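Local coordinates for protein restriction endonuclease UbaLAI (Unidentified, PDB 5O63) that cuts DNA at a specific sequence as a monomeric Type IIE restriction endonuclease, here represented by its N-terminal B3 domain, which binds the cognate DNA, at residues T78-Y83 and I92-G97; T109-A114 and Y123-A128; M24-L29 and L154-P159; Y104-T109 and A128-G133. All blocks are in the same frame, centred on the assembly; numbering follows the deposited sequence. Where two conformers were deposited one is given.

Interaction 1: T78-Y83 and I92-G97; sequences TLAYKY and ITRMHG. With nucleotides of chain C.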
# COMPACT_ATOMS: atom_id res chain seq x y z
N THR A 78 -2.12 1.53 -12.75
CA THR A 78 -2.97 2.62 -12.26
C THR A 78 -3.85 2.03 -11.14
O THR A 78 -4.55 1.04 -11.34
CB THR A 78 -3.85 3.23 -13.36
OG1 THR A 78 -3.00 3.82 -14.37
CG2 THR A 78 -4.74 4.32 -12.79
N LEU A 79 -3.71 2.59 -9.95
CA LEU A 79 -4.65 2.22 -8.89
C LEU A 79 -5.77 3.21 -8.82
O LEU A 79 -5.61 4.39 -9.25
CB LEU A 79 -3.86 2.19 -7.53
CG LEU A 79 -2.78 1.12 -7.51
CD1 LEU A 79 -2.14 1.16 -6.09
CD2 LEU A 79 -3.29 -0.28 -7.91
N ALA A 80 -6.91 2.77 -8.26
CA ALA A 80 -8.04 3.67 -8.04
C ALA A 80 -8.17 3.99 -6.58
O ALA A 80 -8.00 3.12 -5.72
CB ALA A 80 -9.38 3.09 -8.59
N TYR A 81 -8.46 5.24 -6.31
CA TYR A 81 -8.62 5.74 -4.92
C TYR A 81 -10.08 6.20 -4.82
O TYR A 81 -10.52 7.16 -5.53
CB TYR A 81 -7.60 6.85 -4.70
CG TYR A 81 -7.55 7.51 -3.34
CD1 TYR A 81 -8.01 6.88 -2.17
CD2 TYR A 81 -6.94 8.77 -3.20
CE1 TYR A 81 -7.90 7.50 -0.93
CE2 TYR A 81 -6.85 9.40 -1.97
CZ TYR A 81 -7.33 8.75 -0.85
OH TYR A 81 -7.23 9.40 0.36
N LYS A 82 -10.87 5.46 -4.04
CA LYS A 82 -12.32 5.64 -4.04
C LYS A 82 -12.83 6.33 -2.80
O LYS A 82 -12.40 5.97 -1.69
CB LYS A 82 -13.03 4.27 -4.17
CG LYS A 82 -12.42 3.32 -5.22
CD LYS A 82 -12.69 3.82 -6.68
CE LYS A 82 -14.16 3.80 -6.98
NZ LYS A 82 -14.33 4.21 -8.41
N TYR A 83 -13.73 7.29 -2.96
CA TYR A 83 -14.48 7.86 -1.81
C TYR A 83 -15.93 7.41 -1.93
O TYR A 83 -16.57 7.66 -2.96
CB TYR A 83 -14.42 9.38 -1.82
CG TYR A 83 -15.39 10.02 -0.88
CD1 TYR A 83 -15.20 9.97 0.49
CD2 TYR A 83 -16.52 10.70 -1.37
CE1 TYR A 83 -16.09 10.59 1.36
CE2 TYR A 83 -17.43 11.31 -0.50
CZ TYR A 83 -17.21 11.24 0.86
OH TYR A 83 -18.09 11.82 1.73
N ILE A 92 -8.60 1.73 -1.57
CA ILE A 92 -7.80 1.53 -2.78
C ILE A 92 -8.35 0.28 -3.46
O ILE A 92 -8.66 -0.72 -2.80
CB ILE A 92 -6.28 1.30 -2.47
CG1 ILE A 92 -5.82 2.38 -1.48
CG2 ILE A 92 -5.50 1.31 -3.80
CD1 ILE A 92 -5.99 3.83 -2.04
N THR A 93 -8.45 0.35 -4.79
CA THR A 93 -8.84 -0.80 -5.60
C THR A 93 -7.95 -0.90 -6.87
O THR A 93 -7.06 -0.05 -7.09
CB THR A 93 -10.32 -0.71 -6.06
OG1 THR A 93 -10.46 0.41 -6.97
CG2 THR A 93 -11.30 -0.50 -4.92
N ARG A 94 -8.17 -1.97 -7.65
CA ARG A 94 -7.34 -2.36 -8.83
C ARG A 94 -5.95 -2.85 -8.41
O ARG A 94 -5.02 -2.86 -9.19
CB ARG A 94 -7.24 -1.18 -9.88
CG ARG A 94 -8.59 -0.52 -10.22
CD ARG A 94 -8.40 0.48 -11.36
NE ARG A 94 -7.88 -0.20 -12.55
CZ ARG A 94 -7.31 0.49 -13.56
NH1 ARG A 94 -7.31 1.81 -13.52
NH2 ARG A 94 -6.79 -0.17 -14.58
N MET A 95 -5.80 -3.33 -7.16
CA MET A 95 -4.55 -3.95 -6.78
C MET A 95 -4.34 -5.37 -7.32
O MET A 95 -5.24 -6.03 -7.90
CB MET A 95 -4.45 -3.97 -5.24
CG MET A 95 -4.30 -2.58 -4.75
SD MET A 95 -4.48 -2.50 -2.96
CE MET A 95 -6.27 -2.66 -2.98
N HIS A 96 -3.07 -5.77 -7.19
CA HIS A 96 -2.63 -7.13 -7.54
C HIS A 96 -3.57 -8.24 -6.98
O HIS A 96 -4.02 -8.19 -5.84
CB HIS A 96 -1.20 -7.33 -7.05
CG HIS A 96 -0.52 -8.50 -7.67
ND1 HIS A 96 -0.85 -9.80 -7.36
CD2 HIS A 96 0.47 -8.55 -8.60
CE1 HIS A 96 -0.07 -10.61 -8.06
NE2 HIS A 96 0.75 -9.88 -8.81
N GLY A 97 -3.93 -9.17 -7.85
CA GLY A 97 -4.87 -10.23 -7.48
C GLY A 97 -4.40 -11.18 -6.39
O GLY A 97 -5.24 -11.93 -5.85
P DC C 3 -13.41 0.69 -9.17
OP1 DC C 3 -13.17 2.10 -9.66
OP2 DC C 3 -13.05 0.41 -7.78
O5' DC C 3 -14.98 0.48 -9.30
C5' DC C 3 -15.61 0.86 -10.58
C4' DC C 3 -17.07 0.43 -10.56
O4' DC C 3 -17.14 -0.99 -10.38
C3' DC C 3 -17.93 0.96 -9.46
O3' DC C 3 -18.35 2.28 -9.72
C2' DC C 3 -19.13 0.01 -9.50
C1' DC C 3 -18.44 -1.29 -9.81
N1 DC C 3 -18.22 -2.18 -8.64
C2 DC C 3 -19.27 -2.98 -8.24
O2 DC C 3 -20.37 -2.82 -8.78
N3 DC C 3 -19.05 -3.90 -7.29
C4 DC C 3 -17.84 -3.98 -6.66
N4 DC C 3 -17.69 -4.93 -5.72
C5 DC C 3 -16.73 -3.15 -7.03
C6 DC C 3 -16.97 -2.28 -8.06
P DC C 2 -9.10 -3.93 -12.15
OP1 DC C 2 -8.48 -2.86 -13.00
OP2 DC C 2 -8.26 -4.69 -11.15
O5' DC C 2 -10.35 -3.29 -11.45
C5' DC C 2 -11.26 -2.45 -12.18
C4' DC C 2 -12.56 -2.28 -11.43
O4' DC C 2 -13.19 -3.55 -11.19
C3' DC C 2 -12.39 -1.63 -10.06
O3' DC C 2 -12.76 -0.23 -10.24
C2' DC C 2 -13.39 -2.43 -9.17
C1' DC C 2 -14.15 -3.28 -10.23
N1 DC C 2 -14.68 -4.59 -9.72
C2 DC C 2 -16.04 -4.88 -10.03
O2 DC C 2 -16.68 -4.06 -10.66
N3 DC C 2 -16.57 -5.99 -9.56
C4 DC C 2 -15.79 -6.89 -8.93
N4 DC C 2 -16.39 -8.02 -8.49
C5 DC C 2 -14.40 -6.65 -8.62
C6 DC C 2 -13.88 -5.49 -9.05
O HOH W 1 -3.96 -1.62 -11.59

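Interaction 2: T109-A114 and Y123-A128; sequences TIFLFA and YYFDCA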
# COMPACT_ATOMS: atom_id res chain seq x y z
N THR A 109 -0.25 -5.25 2.86
CA THR A 109 0.06 -4.36 1.75
C THR A 109 1.06 -3.32 2.18
O THR A 109 0.95 -2.78 3.29
CB THR A 109 -1.21 -3.67 1.22
OG1 THR A 109 -1.86 -2.91 2.26
CG2 THR A 109 -2.14 -4.70 0.64
N ILE A 110 2.04 -3.04 1.31
CA ILE A 110 2.98 -1.96 1.54
C ILE A 110 2.85 -0.95 0.41
O ILE A 110 2.92 -1.32 -0.75
CB ILE A 110 4.42 -2.43 1.63
CG1 ILE A 110 4.59 -3.47 2.74
CG2 ILE A 110 5.39 -1.17 1.76
CD1 ILE A 110 5.96 -4.06 2.73
N PHE A 111 2.66 0.32 0.75
CA PHE A 111 2.69 1.39 -0.23
C PHE A 111 3.88 2.26 0.14
O PHE A 111 4.10 2.58 1.30
CB PHE A 111 1.43 2.25 -0.20
CG PHE A 111 0.15 1.52 -0.54
CD1 PHE A 111 -0.38 1.68 -1.81
CD2 PHE A 111 -0.56 0.78 0.44
CE1 PHE A 111 -1.59 1.03 -2.15
CE2 PHE A 111 -1.76 0.13 0.08
CZ PHE A 111 -2.24 0.29 -1.20
N LEU A 112 4.64 2.68 -0.85
CA LEU A 112 5.79 3.55 -0.61
C LEU A 112 5.61 4.76 -1.52
O LEU A 112 5.30 4.58 -2.70
CB LEU A 112 7.09 2.83 -0.96
CG LEU A 112 8.41 3.48 -0.58
CD1 LEU A 112 8.63 3.28 0.90
CD2 LEU A 112 9.59 2.90 -1.46
N PHE A 113 5.78 5.97 -0.98
CA PHE A 113 5.82 7.16 -1.81
C PHE A 113 7.25 7.62 -1.80
O PHE A 113 7.78 7.93 -0.74
CB PHE A 113 4.88 8.28 -1.34
CG PHE A 113 4.98 9.52 -2.20
CD1 PHE A 113 4.37 9.57 -3.44
CD2 PHE A 113 5.75 10.59 -1.79
CE1 PHE A 113 4.48 10.70 -4.25
CE2 PHE A 113 5.86 11.73 -2.58
CZ PHE A 113 5.22 11.78 -3.82
N ALA A 114 7.91 7.60 -2.94
CA ALA A 114 9.32 8.00 -2.96
C ALA A 114 9.57 9.26 -3.78
O ALA A 114 9.01 9.45 -4.85
CB ALA A 114 10.17 6.85 -3.47
N TYR A 123 4.50 6.50 -6.54
CA TYR A 123 4.03 5.47 -5.60
C TYR A 123 4.48 4.09 -6.04
O TYR A 123 4.66 3.83 -7.24
CB TYR A 123 2.49 5.48 -5.48
CG TYR A 123 1.99 6.68 -4.72
CD1 TYR A 123 1.84 6.62 -3.31
CD2 TYR A 123 1.67 7.86 -5.36
CE1 TYR A 123 1.38 7.71 -2.60
CE2 TYR A 123 1.25 9.00 -4.64
CZ TYR A 123 1.09 8.91 -3.25
OH TYR A 123 0.66 10.02 -2.52
N TYR A 124 4.60 3.21 -5.05
CA TYR A 124 5.01 1.80 -5.19
C TYR A 124 4.08 0.95 -4.37
O TYR A 124 3.69 1.38 -3.30
CB TYR A 124 6.41 1.58 -4.68
CG TYR A 124 7.41 2.35 -5.46
CD1 TYR A 124 8.22 1.70 -6.41
CD2 TYR A 124 7.54 3.75 -5.29
CE1 TYR A 124 9.17 2.40 -7.18
CE2 TYR A 124 8.49 4.46 -6.06
CZ TYR A 124 9.29 3.76 -7.01
OH TYR A 124 10.25 4.40 -7.82
N PHE A 125 3.79 -0.26 -4.86
CA PHE A 125 2.94 -1.17 -4.10
C PHE A 125 3.53 -2.54 -4.05
O PHE A 125 3.95 -3.08 -5.06
CB PHE A 125 1.57 -1.21 -4.78
CG PHE A 125 0.66 -2.25 -4.27
CD1 PHE A 125 0.58 -3.49 -4.89
CD2 PHE A 125 -0.14 -1.99 -3.17
CE1 PHE A 125 -0.31 -4.50 -4.42
CE2 PHE A 125 -1.04 -2.98 -2.66
CZ PHE A 125 -1.12 -4.23 -3.29
N ASP A 126 3.47 -3.18 -2.87
CA ASP A 126 3.92 -4.54 -2.67
C ASP A 126 2.90 -5.23 -1.77
O ASP A 126 2.18 -4.57 -1.05
CB ASP A 126 5.30 -4.54 -2.03
CG ASP A 126 6.03 -5.88 -2.09
OD1 ASP A 126 5.56 -6.85 -2.71
OD2 ASP A 126 7.19 -5.93 -1.61
N CYS A 127 2.80 -6.55 -1.88
CA CYS A 127 1.87 -7.26 -0.99
C CYS A 127 2.25 -8.69 -0.85
O CYS A 127 3.05 -9.23 -1.62
CB CYS A 127 0.47 -7.13 -1.47
SG CYS A 127 0.18 -8.07 -2.98
N ALA A 128 1.69 -9.32 0.18
CA ALA A 128 2.13 -10.61 0.59
C ALA A 128 1.08 -11.31 1.43
O ALA A 128 0.21 -10.68 1.99
CB ALA A 128 3.44 -10.50 1.39

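Interaction 3: M24-L29 and L154-P159; sequences MFAKVL and LFVVRP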
# COMPACT_ATOMS: atom_id res chain seq x y z
N MET A 24 6.26 5.57 3.96
CA MET A 24 5.58 4.25 3.83
C MET A 24 4.27 4.23 4.57
O MET A 24 4.13 4.76 5.68
CB MET A 24 6.51 3.15 4.37
CG MET A 24 5.85 1.75 4.51
SD MET A 24 6.92 0.50 5.25
CE MET A 24 7.06 1.13 6.89
N PHE A 25 3.28 3.60 3.93
CA PHE A 25 2.05 3.20 4.62
C PHE A 25 1.94 1.68 4.46
O PHE A 25 1.81 1.19 3.33
CB PHE A 25 0.84 3.94 4.01
CG PHE A 25 -0.49 3.27 4.27
CD1 PHE A 25 -0.95 2.98 5.55
CD2 PHE A 25 -1.30 2.93 3.20
CE1 PHE A 25 -2.21 2.35 5.77
CE2 PHE A 25 -2.55 2.32 3.38
CZ PHE A 25 -3.02 2.01 4.66
N ALA A 26 1.99 0.93 5.54
CA ALA A 26 1.87 -0.54 5.49
C ALA A 26 0.72 -0.95 6.37
O ALA A 26 0.51 -0.39 7.47
CB ALA A 26 3.12 -1.21 5.95
N LYS A 27 -0.03 -1.92 5.89
CA LYS A 27 -1.29 -2.32 6.55
C LYS A 27 -1.38 -3.85 6.54
O LYS A 27 -1.25 -4.51 5.50
CB LYS A 27 -2.53 -1.73 5.86
CG LYS A 27 -3.81 -2.05 6.66
CD LYS A 27 -5.10 -1.77 5.82
CE LYS A 27 -6.33 -2.03 6.72
NZ LYS A 27 -7.64 -2.01 5.89
N VAL A 28 -1.60 -4.42 7.73
CA VAL A 28 -2.05 -5.80 7.80
C VAL A 28 -3.53 -5.82 7.49
O VAL A 28 -4.33 -5.14 8.18
CB VAL A 28 -1.81 -6.41 9.23
CG1 VAL A 28 -2.25 -7.84 9.29
CG2 VAL A 28 -0.30 -6.23 9.63
N LEU A 29 -3.88 -6.53 6.43
CA LEU A 29 -5.27 -6.44 5.94
C LEU A 29 -6.23 -7.05 6.95
O LEU A 29 -5.81 -7.90 7.80
CB LEU A 29 -5.46 -7.17 4.59
CG LEU A 29 -4.58 -6.54 3.48
CD1 LEU A 29 -5.13 -7.22 2.17
CD2 LEU A 29 -4.65 -5.04 3.51
N LEU A 154 -3.85 -3.62 11.73
CA LEU A 154 -2.71 -2.85 12.18
C LEU A 154 -2.01 -2.13 11.04
O LEU A 154 -1.81 -2.72 9.98
CB LEU A 154 -1.68 -3.76 12.85
CG LEU A 154 -0.34 -3.23 13.27
CD1 LEU A 154 -0.50 -2.22 14.44
CD2 LEU A 154 0.49 -4.43 13.74
N PHE A 155 -1.63 -0.89 11.29
CA PHE A 155 -0.96 -0.15 10.18
C PHE A 155 0.07 0.80 10.71
O PHE A 155 0.02 1.19 11.90
CB PHE A 155 -1.99 0.55 9.26
CG PHE A 155 -2.62 1.75 9.85
CD1 PHE A 155 -3.78 1.62 10.68
CD2 PHE A 155 -2.10 3.02 9.61
CE1 PHE A 155 -4.34 2.76 11.28
CE2 PHE A 155 -2.66 4.19 10.22
CZ PHE A 155 -3.82 4.05 11.06
N VAL A 156 0.99 1.21 9.85
CA VAL A 156 1.97 2.23 10.22
C VAL A 156 2.08 3.17 9.07
O VAL A 156 1.98 2.76 7.88
CB VAL A 156 3.30 1.64 10.56
CG1 VAL A 156 3.87 0.73 9.44
CG2 VAL A 156 4.29 2.72 10.97
N VAL A 157 2.23 4.44 9.40
CA VAL A 157 2.53 5.45 8.43
C VAL A 157 3.81 6.15 8.94
O VAL A 157 3.82 6.69 10.07
CB VAL A 157 1.41 6.48 8.29
CG1 VAL A 157 1.83 7.57 7.35
CG2 VAL A 157 0.12 5.81 7.83
N ARG A 158 4.89 6.11 8.18
CA ARG A 158 6.10 6.78 8.69
C ARG A 158 7.19 6.94 7.64
O ARG A 158 7.29 6.18 6.67
CB ARG A 158 6.66 6.02 9.91
CG ARG A 158 7.10 4.61 9.65
CD ARG A 158 7.60 4.03 10.97
NE ARG A 158 8.11 2.67 10.85
CZ ARG A 158 9.33 2.38 10.42
NH1 ARG A 158 10.15 3.36 10.05
NH2 ARG A 158 9.73 1.11 10.36
N PRO A 159 8.04 7.97 7.84
CA PRO A 159 9.11 8.28 6.91
C PRO A 159 10.09 7.14 6.85
O PRO A 159 10.14 6.40 7.83
CB PRO A 159 9.79 9.52 7.53
CG PRO A 159 8.91 9.98 8.63
CD PRO A 159 8.00 8.86 9.02

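Interaction 4: Y104-T109 and A128-G133; sequences YDPRLT and ANSGSG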
# COMPACT_ATOMS: atom_id res chain seq x y z
N TYR A 104 -4.87 -17.66 3.45
CA TYR A 104 -3.44 -17.61 3.75
C TYR A 104 -3.15 -16.42 4.60
O TYR A 104 -2.09 -15.77 4.46
CB TYR A 104 -2.60 -17.57 2.46
CG TYR A 104 -2.91 -18.80 1.66
CD1 TYR A 104 -3.82 -18.75 0.62
CD2 TYR A 104 -2.37 -20.03 2.01
CE1 TYR A 104 -4.16 -19.92 -0.10
CE2 TYR A 104 -2.68 -21.18 1.30
CZ TYR A 104 -3.59 -21.12 0.25
OH TYR A 104 -3.91 -22.26 -0.44
N ASP A 105 -4.08 -16.09 5.49
CA ASP A 105 -3.86 -14.89 6.34
C ASP A 105 -2.77 -15.14 7.38
O ASP A 105 -2.56 -16.31 7.79
CB ASP A 105 -5.16 -14.51 7.04
CG ASP A 105 -6.14 -13.74 6.14
OD1 ASP A 105 -7.23 -13.39 6.64
OD2 ASP A 105 -5.79 -13.42 4.96
N PRO A 106 -2.10 -14.09 7.87
CA PRO A 106 -2.36 -12.68 7.55
C PRO A 106 -1.77 -12.25 6.19
O PRO A 106 -0.85 -12.88 5.63
CB PRO A 106 -1.64 -11.91 8.67
CG PRO A 106 -0.49 -12.88 9.07
CD PRO A 106 -1.19 -14.23 9.05
N ARG A 107 -2.35 -11.17 5.70
CA ARG A 107 -1.94 -10.52 4.42
C ARG A 107 -1.44 -9.13 4.73
O ARG A 107 -1.88 -8.52 5.70
CB ARG A 107 -3.13 -10.42 3.47
CG ARG A 107 -3.57 -11.76 2.91
CD ARG A 107 -4.92 -11.64 2.13
NE ARG A 107 -6.03 -11.22 3.04
CZ ARG A 107 -7.07 -10.49 2.67
NH1 ARG A 107 -7.28 -10.14 1.36
NH2 ARG A 107 -8.00 -10.14 3.57
N LEU A 108 -0.51 -8.63 3.91
CA LEU A 108 0.09 -7.32 4.12
C LEU A 108 0.03 -6.54 2.79
O LEU A 108 0.26 -7.13 1.75
CB LEU A 108 1.57 -7.47 4.59
CG LEU A 108 2.31 -6.21 4.96
CD1 LEU A 108 1.78 -5.61 6.29
CD2 LEU A 108 3.87 -6.47 5.08
N THR A 109 -0.25 -5.25 2.86
CA THR A 109 0.06 -4.36 1.75
C THR A 109 1.06 -3.32 2.18
O THR A 109 0.95 -2.78 3.29
CB THR A 109 -1.21 -3.67 1.22
OG1 THR A 109 -1.86 -2.91 2.26
CG2 THR A 109 -2.14 -4.70 0.64
N ALA A 128 1.69 -9.32 0.18
CA ALA A 128 2.13 -10.61 0.59
C ALA A 128 1.08 -11.31 1.43
O ALA A 128 0.21 -10.68 1.99
CB ALA A 128 3.44 -10.50 1.39
N ASN A 129 1.19 -12.64 1.46
CA ASN A 129 0.40 -13.41 2.40
C ASN A 129 1.27 -14.46 3.09
O ASN A 129 2.49 -14.47 2.94
CB ASN A 129 -0.82 -14.02 1.71
CG ASN A 129 -0.48 -15.12 0.70
OD1 ASN A 129 0.49 -15.87 0.82
ND2 ASN A 129 -1.38 -15.26 -0.30
N SER A 130 0.62 -15.30 3.90
CA SER A 130 1.36 -16.19 4.77
C SER A 130 1.34 -17.64 4.31
O SER A 130 1.58 -18.56 5.11
CB SER A 130 0.80 -16.10 6.19
OG SER A 130 0.94 -14.77 6.67
N GLY A 131 1.03 -17.86 3.03
CA GLY A 131 1.14 -19.18 2.44
C GLY A 131 2.57 -19.65 2.21
O GLY A 131 3.54 -18.92 2.46
N SER A 132 2.70 -20.89 1.76
CA SER A 132 4.02 -21.45 1.49
C SER A 132 4.75 -20.60 0.44
O SER A 132 4.16 -20.21 -0.57
CB SER A 132 3.91 -22.91 1.02
OG SER A 132 5.16 -23.57 1.13
N GLY A 133 6.00 -20.28 0.75
CA GLY A 133 6.81 -19.39 -0.05
C GLY A 133 6.41 -17.93 0.12
O GLY A 133 6.93 -17.07 -0.57

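Interaction 1: T78-Y83 and I92-G97
Lys82 NZ donates to OP1 of DC3 of chain C at 2.7 Å, and Thr93 OG1, from the other strand, donates to OP2 of the same phosphate, also at 2.7 Å. Lys82 NZ also forms a salt bridge with a further phosphate of the DNA. The lysine chain folds at chi2 and chi3 (-70° and -65°), which lays its methylenes along the phosphate and across Thr93 at about a right angle. Thr93 OG1 sits 3.3 Å from Ala80 CB, and beneath them the backbones of Ala80 and Thr93 form an antiparallel hydrogen-bonded pair. One nucleotide away, Arg94 NE gives a nearly straight bond of 2.8 Å to OP1 of DC2 of chain C, with the oxygen close to the guanidinium plane. Thr78 O lies over one face of that guanidinium, 3.6 Å from Arg94 CZ. A water donates to both Thr78 O and Arg94 O, tying the backbones together where the strand 89-93 has ended. Away from the DNA, Ile92 CD1 meets Tyr81 CD1 at 3.7 Å, while Tyr81 OH bonds to Arg90. Leu79 CD2 packs 4.0 Å from CG of Met95, an engineered residue. Largely apolar on the Tyr81 and Ile92 face and phosphate-binding on the other, this is a beta hairpin that serves as part of the DNA-binding surface of a B3 domain.

Interaction 2: T109-A114 and Y123-A128
A beta hairpin inside the sheet of the B3 domain pairs Thr109-Ala114 with Tyr123-Ala128, the two strands running antiparallel at 161°. Ile110 with Asp126 and Leu112 with Tyr124 are the hydrogen-bonded pairs; four bonds join them, among them Ile110 N to Asp126 O at 2.8 Å. Two of the three non-hydrogen-bonded pairs, Phe111 with Phe125 and Phe113 with Tyr123, put aromatic rings together. Phe125 turns its edge to the face of Phe111 in a T-shaped pair, planes at 62°, with Phe125 CD2 3.5 Å from Phe111 CE1 and off toward the rim. Phe125 CE2 also reaches Thr109 CG2 at 3.9 Å. Farther along, CD1 of Phe113 stands over the centre of the Tyr123 ring, 3.4 Å from Tyr123 CZ; Tyr123 CG, placed beside its own backbone N (chi1 -72°), carries the ring across to that neighbour. On the other face, Leu112 CB meets Tyr124 CB at 4.0 Å, and Ala114 CB touches the Tyr124 ring. Asp126 is held by Arg135 in a salt bridge and by Tyr7 OH. Helices 3-14 and 136-144 cover the face of Ile110 and Asp126, while strand 19-28 flanks 108-116 and strand 62-70 flanks 121-128.

Interaction 3: M24-L29 and L154-P159
Phe25 presents the edge of its ring to Phe155, with CE1 of Phe25 3.9 Å from CD2 of Phe155. The next atom round the same ring, Phe25 CD1, meets Val157 CG2 at 3.8 Å, so that the ring spans both residues. Phe155 holds CG between its backbone N and carbonyl carbon (chi1 74°), and its ring leads off the backbone while CB stays close in, 3.2 Å from Ala26 O. Lys27 shares this face; its aliphatic start passes Phe155 CB, and the extended chain then runs away to a salt bridge with Asp33 and a hydrogen bond to Leu41 O.

On the reverse face Val156 CG1 touches both Ala26 CB and the end of Met24, an engineered methionine. The bend at chi3 (68°) turns the methyl of Met24 toward the second strand, leaving CE 4.1 Å from Val156 CG1 and over one face of the Arg158 guanidinium, toward its rim. Five backbone bonds join the strands, which are antiparallel at 177°. Met24 with Arg158 and Ala26 with Val156 exchange two bonds each, and beyond them Val28 N donates to Leu154 O at 2.8 Å.

The last strand, 155-159, thus closes an edge of the B3 domain's sheet by pairing with the early strand 19-28, some 125 residues back and itself beside 108-116. Helix 136-144 lies against the Val156 face, Phe144 touching Leu154 and Val156 and Phe140 touching Val28, while Leu4 of helix 3-14 packs on Met24. Pro43 and Ala46, from loops, reach the Phe25 side.

Interaction 4: Y104-T109 and A128-G133
Ser130 keeps OG beside its own backbone N (chi1 -61°), from where it reaches Pro106 O, while Asn129 swings CG between its backbone N and carbonyl carbon (chi1 68°), bringing its amide against Tyr104 CB. That chi1 of Asn129 also brings OD1 to Gly131 N, which donates to it at 3.0 Å and closes an Asx turn. These groups sit where the hairpin of strands 108-116 and 121-128 opens into loops: Leu108 and Ala128 make its last antiparallel hydrogen-bonded pair here, and beyond them the chains still run roughly opposite ways but are joined by less regular bonds.

Ser130 supplies two of those bonds. Ser130 OG donates to a lone pair of Pro106 O, in the carbonyl plane, at 2.8 Å, with the proline ring alongside. Ser130 N donates to Tyr104 O, also at 2.8 Å. A cis peptide precedes Pro106, between the two carbonyls that Ser130 binds. Tyr104 CB rests against the Asn129 amide, 3.7 Å from CG of Asn129, and the tyrosine ring passes obliquely by Gly131, Tyr104 CD2 lying 3.6 Å from Gly131 CA before the ring leads outward.

Phe136, at the start of helix 136-144, touches Pro106, Leu108 and Ser130 and so backs this end of the contact. Arg107 crosses Asn129 obliquely, Arg107 CG 3.8 Å from Asn129 CB; its guanidinium points elsewhere, with NH1 bonding to Leu99 O and Asp33 O, and Arg107 NE in a salt bridge to the syn side of Asp105 OD2 at 2.9 Å.

Interactions 2 and 3 lie in one continuous piece of sheet, and interaction 4, sharing Thr109 and Ala128 with 2, carries the hairpin of 2 on into its loops. Strand 108-116 borders strand 19-28 of interaction 3 through probable hydrogen bonds, Phe111 N to Phe25 O at 2.8 Å and Thr109 N to Lys27 O at 2.9 Å; Leu29 N to Arg107 O, at 2.9 Å, is a further link between interactions 3 and 4. Interaction 1 belongs to the other part of the sheet, its centre about 17 Å from that of interaction 3, but its engineered Met95 packs on interaction 2, with SD 3.5 Å from Phe125 CE2. Interaction 1 binds the DNA directly; measured between nearest atoms, interactions 3, 4 and 2 lie about 4, 7 and 10 Å from it.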